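Histidine kinase (Paraburkholderia phymatum, PDB 6NB0) probably transfers phosphate from ATP to a histidine of a protein, acting as a phosphorelay sensor kinase. Local coordinates at residues Pro132-Leu135 with Arg136-Leu139. Residues are numbered along the deposited sequence; the frame is centred on the assembly and turned at random.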
# COMPACT_ATOMS: atom_id res chain seq x y z
N PRO A 132 -11.64 -20.07 -10.45
CA PRO A 132 -11.09 -20.38 -11.78
C PRO A 132 -11.20 -19.19 -12.71
O PRO A 132 -12.21 -18.47 -12.71
CB PRO A 132 -11.95 -21.57 -12.26
CG PRO A 132 -13.15 -21.58 -11.42
CD PRO A 132 -12.82 -20.88 -10.11
N PHE A 133 -10.16 -18.97 -13.51
CA PHE A 133 -10.17 -17.90 -14.49
C PHE A 133 -9.30 -18.30 -15.66
O PHE A 133 -8.42 -19.16 -15.55
CB PHE A 133 -9.66 -16.56 -13.90
CG PHE A 133 -8.21 -16.58 -13.54
CD1 PHE A 133 -7.24 -16.21 -14.47
CD2 PHE A 133 -7.80 -17.03 -12.29
CE1 PHE A 133 -5.90 -16.26 -14.16
CE2 PHE A 133 -6.44 -17.09 -11.97
CZ PHE A 133 -5.50 -16.70 -12.89
N ALA A 134 -9.52 -17.63 -16.79
CA ALA A 134 -8.75 -17.87 -18.00
C ALA A 134 -7.38 -17.19 -17.95
O ALA A 134 -7.27 -15.98 -17.73
CB ALA A 134 -9.56 -17.39 -19.22
N LEU A 135 -6.33 -17.99 -18.16
CA LEU A 135 -4.96 -17.49 -18.06
C LEU A 135 -4.61 -16.54 -19.20
O LEU A 135 -3.94 -15.52 -18.98
CB LEU A 135 -3.98 -18.67 -18.06
CG LEU A 135 -3.83 -19.36 -16.69
CD1 LEU A 135 -3.11 -20.73 -16.82
CD2 LEU A 135 -3.05 -18.42 -15.75
N ARG A 136 -5.03 -16.85 -20.42
CA ARG A 136 -4.55 -16.03 -21.54
C ARG A 136 -5.09 -14.59 -21.51
O ARG A 136 -4.32 -13.66 -21.75
CB ARG A 136 -4.89 -16.70 -22.87
CG ARG A 136 -4.54 -15.84 -24.08
CD ARG A 136 -3.05 -15.53 -24.12
NE ARG A 136 -2.65 -14.78 -25.31
CZ ARG A 136 -2.33 -15.34 -26.48
NH1 ARG A 136 -2.39 -16.66 -26.63
NH2 ARG A 136 -1.96 -14.58 -27.51
N PRO A 137 -6.38 -14.35 -21.23
CA PRO A 137 -6.81 -12.95 -21.07
C PRO A 137 -6.09 -12.24 -19.94
O PRO A 137 -5.87 -11.02 -20.02
CB PRO A 137 -8.32 -13.07 -20.79
CG PRO A 137 -8.73 -14.40 -21.43
CD PRO A 137 -7.53 -15.28 -21.12
N LEU A 138 -5.68 -12.96 -18.89
CA LEU A 138 -4.87 -12.30 -17.86
C LEU A 138 -3.52 -11.84 -18.40
O LEU A 138 -3.06 -10.73 -18.09
CB LEU A 138 -4.70 -13.24 -16.66
CG LEU A 138 -3.79 -12.63 -15.58
CD1 LEU A 138 -4.34 -11.29 -15.08
CD2 LEU A 138 -3.59 -13.60 -14.42
N LEU A 139 -2.85 -12.69 -19.18
CA LEU A 139 -1.59 -12.31 -19.81
C LEU A 139 -1.77 -11.10 -20.72
O LEU A 139 -0.94 -10.18 -20.72
CB LEU A 139 -1.02 -13.50 -20.59
CG LEU A 139 -0.66 -14.70 -19.70
CD1 LEU A 139 -0.38 -15.94 -20.55
CD2 LEU A 139 0.54 -14.41 -18.79
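P137 and L138 turn back onto A134 and F133 where strand 131-134, paired antiparallel with 168-171, passes into helix 135-154, whereas R136 turns away. With CG of R136 anti to the backbone N (chi1 174°) and a bend at chi2, its chain leaves the strand behind, and the guanidinium NH1 is hydrogen-bonded to the carbonyl oxygen of L164. P137 follows with its ring against A134: CD of P137 lies 3.5 Å from CB of A134, tighter than usual for two carbons, while CG of P137 approaches the same methyl at 3.8 Å. The same CD of P137 also sits 3.5 Å from the carbonyl oxygen of A134. As a proline, P137 has no N-H to offer, which suits a position in the first turn of a helix, where backbone nitrogens have no carbonyl one turn earlier in the helix. L138 reaches back to the strand. Its CD2 comes within 3.5 Å of CE1 of F133 and touches CZ more loosely, meeting the ring obliquely. Here the F133 ring is set by a chi1 of 67°, which holds CG between backbone N and carbonyl carbon. L139 N donates to O of L135 over 3.0 Å, the i-to-i+4 bond of a helix, with an N-H...O angle of 161°. CG of L139 lies 3.5 Å from that same oxygen of L135, whose own side chain packs on M169 and on V203 of strand 196-204. The chemistry is thus divided: one nearly straight backbone bond ties L135 into the opening turn of the helix, whereas F133 and L138 make an apolar contact and also pack on side chains of helix 173-189 (R173, L176, A177), in what is probably the ATP-binding domain of this histidine kinase.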